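Local atomic coordinates of cytochrome c552 (Thermochromatium tepidum, PDB entry 5ZE8), a protein that binds five heme c groups and probably carries electrons at low potential in a thermophilic purple sulfur photosynthetic bacterium. Residues 283-288 / 400-405; 301-306 / 383-388; 318-323 / 349-354. All coordinates share one frame; numbering follows the deposited sequence.

The three contacts belong to one antiparallel beta sandwich near the C-terminal end of the chain. Along the sequence they sit one within another: the segments of contact 1 enclose those of contact 2, which enclose those of contact 3. Contact 2 pairs strands 297-306 and 383-391 within one sheet, and contact 3 pairs 320-328 with 351-357 in the other. Contact 1 spans the two layers, from strand 285-294 to strand 397-405. Its centre is about 11 Å from the centres of both others, which lie about 13 Å apart. Contacts 1 and 3 also reach heme c propionates, so the sandwich adjoins the heme-bearing part of the protein.

Contact 1. Residues 283-288 / 400-405; sequences RSIVFD and GELYYN. With HEC (heme c), chain F.
Phe287 lays its ring against the backbone of Gly400 and Glu401 and the CB of Leu402, joining two antiparallel sheets that pack face to face as a beta sandwich. Leu402 CB lies over one face of the ring, displaced toward the rim, 4.1 Å from Phe287 CE1. Gly400 O meets the ring edge near its plane, 3.7 Å from Phe287 CE2. The glycine permits this approach, since a beta carbon on Gly400 would stand just 3.3 Å from Phe287 CZ. Further along, Ile285 and Leu402 meet tip to tip, with Ile285 CG1 4.0 Å from Leu402 CD2. The leucine reaches across because its CG is anti to the backbone N (chi1 -177°).

No hydrogen bond joins the two segments. Their strand axes come within 8.6 Å at 155°, the spacing of separate layers. Val302 and Ile304 from its own sheet, and Leu323 and Ala429 from the other, also touch Phe287 and help to fix the ring.

Toward the heme end, the apolar contact gives way to propionates. Ser284 CB rests 3.6 Å from CBD of the heme c of chain F, while Ser284 OG bonds to Leu281 O. From strand 400-405, Tyr404 OH donates a 2.6 Å hydrogen bond to O2A of that heme, and this oxygen lies at the edge of the tyrosine ring, near its plane.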
loop_
_atom_site.group_PDB
_atom_site.type_symbol
_atom_site.label_atom_id
_atom_site.label_comp_id
_atom_site.label_asym_id
_atom_site.label_seq_id
_atom_site.Cartn_x
_atom_site.Cartn_y
_atom_site.Cartn_z
ATOM N N ARG A 283 14.538 2.977 2.000
ATOM C CA ARG A 283 14.917 1.680 2.571
ATOM C C ARG A 283 14.526 0.517 1.838
ATOM O O ARG A 283 14.978 -0.578 2.111
ATOM C CB ARG A 283 14.431 1.563 4.045
ATOM C CG ARG A 283 15.298 2.341 5.014
ATOM C CD ARG A 283 16.634 1.686 5.391
ATOM N NE ARG A 283 16.381 0.419 6.037
ATOM C CZ ARG A 283 16.182 0.315 7.345
ATOM N NH1 ARG A 283 16.172 1.403 8.090
ATOM N NH2 ARG A 283 15.852 -0.857 7.875
ATOM N N SER A 284 13.678 0.654 0.829
ATOM C CA SER A 284 13.068 -0.492 0.292
ATOM C C SER A 284 13.852 -1.261 -0.727
ATOM O O SER A 284 13.526 -2.403 -1.050
ATOM C CB SER A 284 11.716 -0.086 -0.294
ATOM O OG SER A 284 11.920 0.588 -1.535
ATOM N N ILE A 285 14.978 -0.680 -1.172
ATOM C CA ILE A 285 15.881 -1.270 -2.141
ATOM C C ILE A 285 17.345 -0.971 -1.724
ATOM O O ILE A 285 17.575 -0.002 -0.998
ATOM C CB ILE A 285 15.644 -0.799 -3.607
ATOM C CG1 ILE A 285 16.161 0.618 -3.928
ATOM C CG2 ILE A 285 14.210 -1.011 -3.958
ATOM C CD1 ILE A 285 15.571 1.717 -3.111
ATOM N N VAL A 286 18.277 -1.726 -2.250
ATOM C CA VAL A 286 19.687 -1.391 -2.280
ATOM C C VAL A 286 20.084 -1.037 -3.717
ATOM O O VAL A 286 19.902 -1.883 -4.603
ATOM C CB VAL A 286 20.541 -2.535 -1.755
ATOM C CG1 VAL A 286 21.997 -2.035 -1.508
ATOM C CG2 VAL A 286 19.989 -3.045 -0.457
ATOM N N PHE A 287 20.580 0.158 -3.905
ATOM C CA PHE A 287 20.920 0.677 -5.211
ATOM C C PHE A 287 22.391 0.992 -5.311
ATOM O O PHE A 287 22.904 1.681 -4.449
ATOM C CB PHE A 287 20.067 1.914 -5.417
ATOM C CG PHE A 287 20.197 2.530 -6.803
ATOM C CD1 PHE A 287 19.600 1.967 -7.874
ATOM C CD2 PHE A 287 20.922 3.689 -6.952
ATOM C CE1 PHE A 287 19.704 2.608 -9.138
ATOM C CE2 PHE A 287 21.025 4.315 -8.179
ATOM C CZ PHE A 287 20.426 3.766 -9.267
ATOM N N ASP A 288 23.058 0.495 -6.318
ATOM C CA ASP A 288 24.500 0.816 -6.499
ATOM C C ASP A 288 24.888 0.856 -7.967
ATOM O O ASP A 288 24.279 0.219 -8.795
ATOM C CB ASP A 288 25.346 -0.212 -5.752
ATOM C CG ASP A 288 26.742 0.293 -5.402
ATOM O OD1 ASP A 288 26.993 1.538 -5.307
ATOM O OD2 ASP A 288 27.541 -0.644 -5.191
ATOM N N GLY A 400 23.451 7.769 -11.268
ATOM C CA GLY A 400 22.203 7.050 -11.360
ATOM C C GLY A 400 21.206 7.524 -10.358
ATOM O O GLY A 400 21.563 7.785 -9.189
ATOM N N GLU A 401 19.940 7.587 -10.787
ATOM C CA GLU A 401 18.886 8.042 -9.952
ATOM C C GLU A 401 17.697 7.110 -10.120
ATOM O O GLU A 401 17.341 6.768 -11.236
ATOM C CB GLU A 401 18.436 9.461 -10.294
ATOM C CG GLU A 401 19.474 10.529 -10.032
ATOM C CD GLU A 401 19.081 11.937 -10.479
ATOM O OE1 GLU A 401 18.044 12.185 -11.130
ATOM O OE2 GLU A 401 19.805 12.904 -10.109
ATOM N N LEU A 402 17.086 6.646 -9.024
ATOM C CA LEU A 402 15.921 5.775 -9.111
ATOM C C LEU A 402 14.707 6.528 -8.573
ATOM O O LEU A 402 14.794 7.172 -7.488
ATOM C CB LEU A 402 16.162 4.515 -8.326
ATOM C CG LEU A 402 15.051 3.483 -8.381
ATOM C CD1 LEU A 402 14.938 2.886 -9.757
ATOM C CD2 LEU A 402 15.311 2.361 -7.388
ATOM N N TYR A 403 13.654 6.609 -9.377
ATOM C CA TYR A 403 12.444 7.402 -9.094
ATOM C C TYR A 403 11.259 6.478 -8.880
ATOM O O TYR A 403 11.092 5.504 -9.589
ATOM C CB TYR A 403 12.046 8.402 -10.162
ATOM C CG TYR A 403 13.043 9.555 -10.193
ATOM C CD1 TYR A 403 12.873 10.672 -9.377
ATOM C CD2 TYR A 403 14.200 9.459 -11.054
ATOM C CE1 TYR A 403 13.788 11.688 -9.418
ATOM C CE2 TYR A 403 15.082 10.507 -11.099
ATOM C CZ TYR A 403 14.871 11.586 -10.290
ATOM O OH TYR A 403 15.738 12.680 -10.265
ATOM N N TYR A 404 10.513 6.745 -7.833
ATOM C CA TYR A 404 9.223 6.090 -7.566
ATOM C C TYR A 404 8.052 7.019 -7.903
ATOM O O TYR A 404 8.063 8.246 -7.700
ATOM C CB TYR A 404 9.162 5.710 -6.108
ATOM C CG TYR A 404 7.832 5.114 -5.632
ATOM C CD1 TYR A 404 6.834 5.944 -5.220
ATOM C CD2 TYR A 404 7.568 3.719 -5.599
ATOM C CE1 TYR A 404 5.600 5.464 -4.740
ATOM C CE2 TYR A 404 6.331 3.212 -5.145
ATOM C CZ TYR A 404 5.374 4.099 -4.720
ATOM O OH TYR A 404 4.182 3.638 -4.216
ATOM N N ASN A 405 6.970 6.405 -8.374
ATOM C CA ASN A 405 5.802 7.190 -8.773
ATOM C C ASN A 405 4.517 6.479 -8.351
ATOM O O ASN A 405 4.347 5.297 -8.683
ATOM C CB ASN A 405 5.791 7.266 -10.266
ATOM C CG ASN A 405 7.058 7.888 -10.835
ATOM O OD1 ASN A 405 7.154 9.083 -10.897
ATOM N ND2 ASN A 405 8.067 7.062 -11.073
HETATM FE FE HEC F . 5.365 -4.563 2.374
HETATM C CHA HEC F . 5.653 -1.616 0.827
HETATM C CHB HEC F . 1.976 -4.555 1.909
HETATM C CHC HEC F . 5.128 -7.689 3.779
HETATM C CHD HEC F . 8.656 -4.382 3.311
HETATM N NA HEC F . 4.041 -3.356 1.522
HETATM C C1A HEC F . 4.386 -2.161 0.857
HETATM C C2A HEC F . 3.202 -1.540 0.332
HETATM C C3A HEC F . 2.183 -2.386 0.681
HETATM C C4A HEC F . 2.688 -3.498 1.401
HETATM C CMA HEC F . 0.696 -2.246 0.339
HETATM C CAA HEC F . 3.138 -0.250 -0.521
HETATM C CBA HEC F . 3.418 -0.538 -1.992
HETATM C CGA HEC F . 3.361 0.663 -2.901
HETATM O O1A HEC F . 2.262 1.105 -3.313
HETATM O O2A HEC F . 4.463 1.211 -3.214
HETATM N NB HEC F . 3.868 -5.884 2.788
HETATM C C1B HEC F . 2.546 -5.624 2.554
HETATM C C2B HEC F . 1.762 -6.732 2.975
HETATM C C3B HEC F . 2.615 -7.693 3.511
HETATM C C4B HEC F . 3.962 -7.102 3.351
HETATM C CMB HEC F . 0.242 -6.899 2.837
HETATM C CAB HEC F . 2.394 -9.072 3.985
HETATM C CBB HEC F . 1.752 -9.919 3.069
HETATM N NC HEC F . 6.646 -5.799 3.349
HETATM C C1C HEC F . 6.335 -7.044 3.802
HETATM C C2C HEC F . 7.465 -7.516 4.547
HETATM C C3C HEC F . 8.475 -6.595 4.476
HETATM C C4C HEC F . 7.953 -5.517 3.660
HETATM C CMC HEC F . 7.495 -8.815 5.348
HETATM C CAC HEC F . 9.888 -6.577 5.039
HETATM C CBC HEC F . 10.711 -7.685 4.747
HETATM N ND HEC F . 6.818 -3.314 2.059
HETATM C C1D HEC F . 8.107 -3.325 2.580
HETATM C C2D HEC F . 8.846 -2.090 2.241
HETATM C C3D HEC F . 8.041 -1.299 1.509
HETATM C C4D HEC F . 6.789 -2.112 1.443
HETATM C CMD HEC F . 10.257 -1.823 2.615
HETATM C CAD HEC F . 8.281 0.062 0.928
HETATM C CBD HEC F . 8.141 0.063 -0.576
HETATM C CGD HEC F . 6.921 0.768 -1.145
HETATM O O1D HEC F . 6.254 1.541 -0.461
HETATM O O2D HEC F . 6.680 0.519 -2.317
#

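Contact 2. Residues 301-306 / 383-388; sequences QVWIRN and TRELNY
Segments 301-306 and 383-388 run as neighbouring antiparallel strands, their axes 4.6 Å apart at 165°, with Val302-Leu386 and Ile304-Arg384 as the hydrogen-bonded pairs. Each pair exchanges two backbone bonds, among them Val302 N to Leu386 O at 2.8 Å and Arg384 N to Ile304 O at 2.9 Å.

In the non-hydrogen-bonded pair between them, Trp303 and Glu385 lie side by side and point the same way. Glu385 CG makes a CH-pi contact over one face of the indole, 3.8 Å from the centroid of the Trp303 six-membered ring. The glutamate chain is extended, with CG anti to the backbone N (chi1 176°), which carries the carboxylate on along the indole, the two planes 30° apart. Asn387 ND2 gives Glu385 OE2 a weak hydrogen bond, and Trp303 NE1 bonds to Thr290 OG1. On the same face, Gln301 CG packs 3.3 Å from Asn387 OD1, while Gln301 OE1 turns to Thr290 as well. At the other end Thr383 OG1 lies across the base of the Arg305 chain, 3.4 Å from Arg305 CB.

Val302, Ile304, Arg384 and Leu386 occupy the opposite face, turned into the protein. Val302 reaches Leu323 and Leu325, and Ile304 reaches Phe352, all from the second sheet. Arg384 bends to a salt bridge with Glu382. The pairing is that of one layer of a two-sheet antiparallel beta sandwich: Val302 and Ile304 face the second sheet, Trp303 and Glu385 lie on the other side, and 383-391 is an outermost strand of the three-stranded sheet.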
loop_
_atom_site.group_PDB
_atom_site.type_symbol
_atom_site.label_atom_id
_atom_site.label_comp_id
_atom_site.label_asym_id
_atom_site.label_seq_id
_atom_site.Cartn_x
_atom_site.Cartn_y
_atom_site.Cartn_z
ATOM N N GLN A 301 27.343 -0.502 -14.582
ATOM C CA GLN A 301 26.447 -1.549 -14.090
ATOM C C GLN A 301 25.632 -0.966 -12.988
ATOM O O GLN A 301 26.204 -0.440 -12.019
ATOM C CB GLN A 301 27.253 -2.727 -13.572
ATOM C CG GLN A 301 28.030 -3.486 -14.651
ATOM C CD GLN A 301 29.423 -2.934 -14.866
ATOM O OE1 GLN A 301 30.182 -2.768 -13.909
ATOM N NE2 GLN A 301 29.781 -2.654 -16.127
ATOM N N VAL A 302 24.302 -1.049 -13.126
ATOM C CA VAL A 302 23.376 -0.552 -12.130
ATOM C C VAL A 302 22.814 -1.823 -11.473
ATOM O O VAL A 302 22.336 -2.700 -12.140
ATOM C CB VAL A 302 22.266 0.348 -12.723
ATOM C CG1 VAL A 302 21.249 0.686 -11.649
ATOM C CG2 VAL A 302 22.872 1.608 -13.250
ATOM N N TRP A 303 22.979 -1.931 -10.154
ATOM C CA TRP A 303 22.446 -3.049 -9.364
ATOM C C TRP A 303 21.321 -2.560 -8.468
ATOM O O TRP A 303 21.494 -1.548 -7.708
ATOM C CB TRP A 303 23.579 -3.666 -8.525
ATOM C CG TRP A 303 24.838 -3.979 -9.338
ATOM C CD1 TRP A 303 25.879 -3.107 -9.648
ATOM C CD2 TRP A 303 25.170 -5.220 -9.952
ATOM N NE1 TRP A 303 26.835 -3.750 -10.422
ATOM C CE2 TRP A 303 26.429 -5.044 -10.624
ATOM C CE3 TRP A 303 24.535 -6.469 -10.015
ATOM C CZ2 TRP A 303 27.047 -6.079 -11.330
ATOM C CZ3 TRP A 303 25.166 -7.496 -10.732
ATOM C CH2 TRP A 303 26.409 -7.281 -11.378
ATOM N N ILE A 304 20.193 -3.239 -8.571
ATOM C CA ILE A 304 19.023 -2.822 -7.738
ATOM C C ILE A 304 18.519 -4.101 -7.042
ATOM O O ILE A 304 17.950 -4.949 -7.710
ATOM C CB ILE A 304 17.900 -2.189 -8.564
ATOM C CG1 ILE A 304 18.484 -1.155 -9.540
ATOM C CG2 ILE A 304 16.926 -1.536 -7.599
ATOM C CD1 ILE A 304 17.443 -0.478 -10.391
ATOM N N ARG A 305 18.702 -4.184 -5.726
ATOM C CA ARG A 305 18.155 -5.315 -4.959
ATOM C C ARG A 305 16.860 -4.898 -4.241
ATOM O O ARG A 305 16.830 -3.911 -3.479
ATOM C CB ARG A 305 19.143 -5.757 -3.905
ATOM C CG ARG A 305 18.567 -6.768 -2.897
ATOM C CD ARG A 305 19.673 -7.332 -1.946
ATOM N NE ARG A 305 19.098 -8.207 -0.930
ATOM C CZ ARG A 305 19.609 -8.460 0.290
ATOM N NH1 ARG A 305 20.815 -8.012 0.637
ATOM N NH2 ARG A 305 18.902 -9.169 1.160
ATOM N N ASN A 306 15.789 -5.639 -4.532
ATOM C CA ASN A 306 14.519 -5.499 -3.813
ATOM C C ASN A 306 14.684 -6.217 -2.468
ATOM O O ASN A 306 14.881 -7.429 -2.418
ATOM C CB ASN A 306 13.435 -6.163 -4.626
ATOM C CG ASN A 306 12.087 -6.106 -3.982
ATOM O OD1 ASN A 306 11.918 -5.405 -3.009
ATOM N ND2 ASN A 306 11.139 -6.906 -4.483
ATOM N N THR A 383 17.451 -9.242 -7.365
ATOM C CA THR A 383 18.507 -8.305 -7.646
ATOM C C THR A 383 18.604 -8.234 -9.187
ATOM O O THR A 383 18.866 -9.255 -9.846
ATOM C CB THR A 383 19.858 -8.653 -6.995
ATOM O OG1 THR A 383 19.723 -8.711 -5.581
ATOM C CG2 THR A 383 20.898 -7.645 -7.523
ATOM N N ARG A 384 18.297 -7.058 -9.743
ATOM C CA ARG A 384 18.359 -6.791 -11.188
ATOM C C ARG A 384 19.610 -5.987 -11.508
ATOM O O ARG A 384 19.930 -5.016 -10.834
ATOM C CB ARG A 384 17.132 -5.974 -11.585
ATOM C CG ARG A 384 16.934 -5.577 -13.054
ATOM C CD ARG A 384 16.068 -6.419 -13.869
ATOM N NE ARG A 384 14.792 -6.769 -13.264
ATOM C CZ ARG A 384 13.603 -6.209 -13.493
ATOM N NH1 ARG A 384 13.404 -5.191 -14.372
ATOM N NH2 ARG A 384 12.575 -6.719 -12.794
ATOM N N GLU A 385 20.334 -6.456 -12.507
ATOM C CA GLU A 385 21.518 -5.853 -13.048
ATOM C C GLU A 385 21.168 -5.257 -14.399
ATOM O O GLU A 385 20.608 -5.924 -15.248
ATOM C CB GLU A 385 22.578 -6.945 -13.267
ATOM C CG GLU A 385 23.888 -6.561 -13.928
ATOM C CD GLU A 385 24.727 -7.841 -14.282
ATOM O OE1 GLU A 385 24.447 -8.938 -13.728
ATOM O OE2 GLU A 385 25.685 -7.750 -15.095
ATOM N N LEU A 386 21.462 -3.976 -14.589
ATOM C CA LEU A 386 21.337 -3.357 -15.904
ATOM C C LEU A 386 22.670 -2.795 -16.336
ATOM O O LEU A 386 23.270 -1.997 -15.606
ATOM C CB LEU A 386 20.290 -2.234 -15.908
ATOM C CG LEU A 386 18.844 -2.601 -15.558
ATOM C CD1 LEU A 386 17.952 -1.384 -15.756
ATOM C CD2 LEU A 386 18.316 -3.774 -16.378
ATOM N N ASN A 387 23.067 -3.166 -17.556
ATOM C CA ASN A 387 24.334 -2.793 -18.163
ATOM C C ASN A 387 24.183 -1.749 -19.213
ATOM O O ASN A 387 23.329 -1.830 -20.112
ATOM C CB ASN A 387 25.007 -4.017 -18.755
ATOM C CG ASN A 387 25.214 -5.098 -17.721
ATOM O OD1 ASN A 387 26.076 -4.969 -16.857
ATOM N ND2 ASN A 387 24.394 -6.165 -17.781
ATOM N N TYR A 388 25.037 -0.738 -19.103
ATOM C CA TYR A 388 25.085 0.258 -20.137
ATOM C C TYR A 388 26.488 0.486 -20.675
ATOM O O TYR A 388 27.460 0.288 -19.955
ATOM C CB TYR A 388 24.542 1.549 -19.561
ATOM C CG TYR A 388 23.063 1.485 -19.291
ATOM C CD1 TYR A 388 22.137 1.821 -20.256
ATOM C CD2 TYR A 388 22.578 1.134 -18.034
ATOM C CE1 TYR A 388 20.741 1.833 -19.940
ATOM C CE2 TYR A 388 21.237 1.093 -17.758
ATOM C CZ TYR A 388 20.312 1.419 -18.694
ATOM O OH TYR A 388 18.919 1.354 -18.429
#

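Contact 3. Residues 318-323 / 349-354; sequences FRNLYL and RAYFAY. With HEC (heme c), chain C.
Asn320 and Tyr351 meet at an angle, the amide plane 55° from the ring plane, with Asn320 OD1 at the edge of the ring 3.4 Å from Tyr351 CE1. Asn320 CG sits between the backbone N and the carbonyl carbon (chi1 67°), a rotation that also turns ND2 back to Phe318 O for a 3.0 Å hydrogen bond lying nearly in the amide plane. A valine here has no amide to offer, and Phe318 O would probably be left without this mate, the turn leading into the strand being freer to shift. The methyl of Ala353 lies over one face of the Tyr351 ring and touches Asn320 CB as well.

On the other face of the sheet, Leu321 CB packs 3.9 Å from Phe352 CB. The Phe352 ring presents its edge to Leu321 O, the carbonyl that accepts the backbone bond from Phe352 N at 2.9 Å. The return bond, Leu321 N to Phe352 O, completes the pair, and Leu323 N to Ala350 O carries the ladder on. Beyond its other end a water accepts a bond from Tyr354 N at 2.8 Å and probably donates one to Arg319 O.

Arg319 leads away to the hemes. Its NH2 and NH1 both bond O2A of the heme c of chain C, at 2.9 and 3.2 Å, and NE bonds a propionate of the chain F heme, so one guanidinium links two cofactors. Strand 320-328 is flanked by 351-357 and 397-405, helix 343-346 touches Tyr322 and Tyr351, and strand 383-391 of the facing sheet packs on Leu323 and Phe352.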
loop_
_atom_site.group_PDB
_atom_site.type_symbol
_atom_site.label_atom_id
_atom_site.label_comp_id
_atom_site.label_asym_id
_atom_site.label_seq_id
_atom_site.Cartn_x
_atom_site.Cartn_y
_atom_site.Cartn_z
ATOM N N PHE A 318 -0.824 0.989 -10.818
ATOM C CA PHE A 318 -0.201 2.127 -11.471
ATOM C C PHE A 318 1.126 2.566 -10.825
ATOM O O PHE A 318 1.725 3.508 -11.316
ATOM C CB PHE A 318 -1.040 3.324 -11.608
ATOM C CG PHE A 318 -2.213 3.305 -10.770
ATOM C CD1 PHE A 318 -2.089 3.582 -9.402
ATOM C CD2 PHE A 318 -3.417 2.950 -11.312
ATOM C CE1 PHE A 318 -3.232 3.533 -8.596
ATOM C CE2 PHE A 318 -4.575 2.860 -10.495
ATOM C CZ PHE A 318 -4.468 3.138 -9.135
ATOM N N ARG A 319 1.520 1.906 -9.732
ATOM C CA ARG A 319 2.788 2.193 -9.195
ATOM C C ARG A 319 3.889 1.828 -10.216
ATOM O O ARG A 319 3.845 0.802 -10.903
ATOM C CB ARG A 319 3.054 1.373 -7.938
ATOM C CG ARG A 319 2.098 1.494 -6.806
ATOM C CD ARG A 319 1.913 2.931 -6.387
ATOM N NE ARG A 319 1.248 3.027 -5.092
ATOM C CZ ARG A 319 0.175 3.744 -4.803
ATOM N NH1 ARG A 319 -0.286 3.735 -3.563
ATOM N NH2 ARG A 319 -0.479 4.427 -5.776
ATOM N N ASN A 320 4.901 2.676 -10.237
ATOM C CA ASN A 320 6.021 2.446 -11.130
ATOM C C ASN A 320 7.301 3.090 -10.706
ATOM O O ASN A 320 7.288 4.116 -10.059
ATOM C CB ASN A 320 5.635 2.867 -12.543
ATOM C CG ASN A 320 5.419 4.352 -12.671
ATOM O OD1 ASN A 320 6.366 5.075 -12.965
ATOM N ND2 ASN A 320 4.181 4.826 -12.385
ATOM N N LEU A 321 8.422 2.509 -11.080
ATOM C CA LEU A 321 9.737 3.147 -10.907
ATOM C C LEU A 321 10.397 3.349 -12.231
ATOM O O LEU A 321 10.084 2.668 -13.247
ATOM C CB LEU A 321 10.687 2.247 -10.143
ATOM C CG LEU A 321 10.180 1.243 -9.131
ATOM C CD1 LEU A 321 11.272 0.319 -8.596
ATOM C CD2 LEU A 321 9.490 1.992 -8.022
ATOM N N TYR A 322 11.376 4.246 -12.237
ATOM C CA TYR A 322 12.232 4.328 -13.416
ATOM C C TYR A 322 13.613 4.753 -13.011
ATOM O O TYR A 322 13.731 5.454 -12.031
ATOM C CB TYR A 322 11.673 5.247 -14.482
ATOM C CG TYR A 322 11.439 6.697 -14.195
ATOM C CD1 TYR A 322 12.470 7.616 -14.246
ATOM C CD2 TYR A 322 10.189 7.201 -13.834
ATOM C CE1 TYR A 322 12.246 8.964 -13.990
ATOM C CE2 TYR A 322 9.940 8.549 -13.630
ATOM C CZ TYR A 322 11.001 9.431 -13.664
ATOM O OH TYR A 322 10.781 10.759 -13.412
ATOM N N LEU A 323 14.608 4.290 -13.810
ATOM C CA LEU A 323 16.009 4.571 -13.616
ATOM C C LEU A 323 16.418 5.660 -14.602
ATOM O O LEU A 323 16.152 5.539 -15.756
ATOM C CB LEU A 323 16.846 3.347 -13.876
ATOM C CG LEU A 323 18.334 3.603 -14.100
ATOM C CD1 LEU A 323 18.986 4.068 -12.760
ATOM C CD2 LEU A 323 18.969 2.358 -14.552
ATOM N N ARG A 349 13.793 -1.159 -20.382
ATOM C CA ARG A 349 14.410 -1.961 -19.368
ATOM C C ARG A 349 14.589 -1.142 -18.106
ATOM O O ARG A 349 14.738 -1.796 -17.054
ATOM C CB ARG A 349 15.768 -2.531 -19.816
ATOM C CG ARG A 349 15.598 -3.511 -20.973
ATOM C CD ARG A 349 16.766 -3.592 -21.987
ATOM N NE ARG A 349 16.243 -3.851 -23.358
ATOM C CZ ARG A 349 16.932 -4.307 -24.416
ATOM N NH1 ARG A 349 18.245 -4.581 -24.356
ATOM N NH2 ARG A 349 16.281 -4.483 -25.567
ATOM N N ALA A 350 14.576 0.180 -18.202
ATOM C CA ALA A 350 14.716 1.046 -17.057
ATOM C C ALA A 350 13.339 1.538 -16.507
ATOM O O ALA A 350 13.311 2.466 -15.718
ATOM C CB ALA A 350 15.652 2.228 -17.403
ATOM N N TYR A 351 12.205 0.942 -16.976
ATOM C CA TYR A 351 10.875 1.250 -16.491
ATOM C C TYR A 351 10.339 -0.022 -15.824
ATOM O O TYR A 351 10.298 -1.088 -16.431
ATOM C CB TYR A 351 10.004 1.698 -17.638
ATOM C CG TYR A 351 8.632 2.134 -17.232
ATOM C CD1 TYR A 351 8.416 3.079 -16.239
ATOM C CD2 TYR A 351 7.510 1.582 -17.866
ATOM C CE1 TYR A 351 7.156 3.490 -15.907
ATOM C CE2 TYR A 351 6.255 2.019 -17.514
ATOM C CZ TYR A 351 6.082 2.955 -16.499
ATOM O OH TYR A 351 4.795 3.374 -16.141
ATOM N N PHE A 352 10.003 0.095 -14.544
ATOM C CA PHE A 352 9.654 -1.025 -13.702
ATOM C C PHE A 352 8.187 -0.834 -13.341
ATOM O O PHE A 352 7.781 0.009 -12.506
ATOM C CB PHE A 352 10.491 -0.958 -12.420
ATOM C CG PHE A 352 11.979 -1.022 -12.653
ATOM C CD1 PHE A 352 12.678 0.116 -12.957
ATOM C CD2 PHE A 352 12.639 -2.215 -12.619
ATOM C CE1 PHE A 352 14.054 0.089 -13.177
ATOM C CE2 PHE A 352 14.035 -2.261 -12.844
ATOM C CZ PHE A 352 14.698 -1.126 -13.115
ATOM N N ALA A 353 7.360 -1.581 -14.016
ATOM C CA ALA A 353 5.886 -1.322 -14.016
ATOM C C ALA A 353 5.114 -2.565 -14.474
ATOM O O ALA A 353 5.668 -3.478 -15.085
ATOM C CB ALA A 353 5.519 -0.177 -14.914
ATOM N N TYR A 354 3.844 -2.549 -14.169
ATOM C CA TYR A 354 2.858 -3.557 -14.586
ATOM C C TYR A 354 1.915 -2.911 -15.577
ATOM O O TYR A 354 1.549 -1.743 -15.436
ATOM C CB TYR A 354 2.103 -4.014 -13.354
ATOM C CG TYR A 354 1.023 -5.063 -13.612
ATOM C CD1 TYR A 354 1.315 -6.257 -14.241
ATOM C CD2 TYR A 354 -0.297 -4.861 -13.156
ATOM C CE1 TYR A 354 0.294 -7.206 -14.456
ATOM C CE2 TYR A 354 -1.286 -5.780 -13.367
ATOM C CZ TYR A 354 -1.002 -6.934 -14.003
ATOM O OH TYR A 354 -2.011 -7.871 -14.212
HETATM FE FE HEC C . -8.268 0.585 -3.834
HETATM C CHA HEC C . -5.145 1.977 -3.393
HETATM C CHB HEC C . -9.032 3.083 -6.005
HETATM C CHC HEC C . -11.177 -0.910 -4.544
HETATM C CHD HEC C . -7.512 -1.915 -1.682
HETATM N NA HEC C . -7.358 2.159 -4.589
HETATM C C1A HEC C . -6.036 2.600 -4.264
HETATM C C2A HEC C . -5.636 3.683 -5.122
HETATM C C3A HEC C . -6.695 3.980 -5.871
HETATM C C4A HEC C . -7.727 3.043 -5.554
HETATM C CMA HEC C . -6.809 5.028 -6.932
HETATM C CAA HEC C . -4.368 4.447 -5.050
HETATM C CBA HEC C . -4.504 5.470 -3.888
HETATM C CGA HEC C . -3.325 6.337 -3.580
HETATM O O1A HEC C . -3.356 7.289 -2.713
HETATM O O2A HEC C . -2.204 6.172 -4.162
HETATM N NB HEC C . -9.854 1.091 -5.012
HETATM C C1B HEC C . -10.006 2.165 -5.756
HETATM C C2B HEC C . -11.330 2.178 -6.292
HETATM C C3B HEC C . -11.983 1.035 -5.972
HETATM C C4B HEC C . -10.978 0.311 -5.141
HETATM C CMB HEC C . -11.841 3.287 -7.152
HETATM C CAB HEC C . -13.312 0.520 -6.321
HETATM C CBB HEC C . -13.703 0.637 -7.677
HETATM N NC HEC C . -9.156 -1.088 -3.251
HETATM C C1C HEC C . -10.383 -1.635 -3.695
HETATM C C2C HEC C . -10.665 -2.887 -3.085
HETATM C C3C HEC C . -9.638 -3.147 -2.208
HETATM C C4C HEC C . -8.728 -2.007 -2.329
HETATM C CMC HEC C . -11.897 -3.690 -3.296
HETATM C CAC HEC C . -9.446 -4.308 -1.320
HETATM C CBC HEC C . -9.492 -5.576 -1.964
HETATM N ND HEC C . -6.715 0.170 -2.728
HETATM C C1D HEC C . -6.558 -0.867 -1.866
HETATM C C2D HEC C . -5.258 -0.875 -1.247
HETATM C C3D HEC C . -4.581 0.149 -1.762
HETATM C C4D HEC C . -5.498 0.812 -2.697
HETATM C CMD HEC C . -4.772 -1.910 -0.288
HETATM C CAD HEC C . -3.154 0.593 -1.412
HETATM C CBD HEC C . -2.292 -0.047 -2.447
HETATM C CGD HEC C . -0.813 0.329 -2.333
HETATM O O1D HEC C . -0.353 0.895 -1.380
HETATM O O2D HEC C . -0.037 0.091 -3.321
HETATM O O HOH W 1 2.719 -0.222 -12.983
#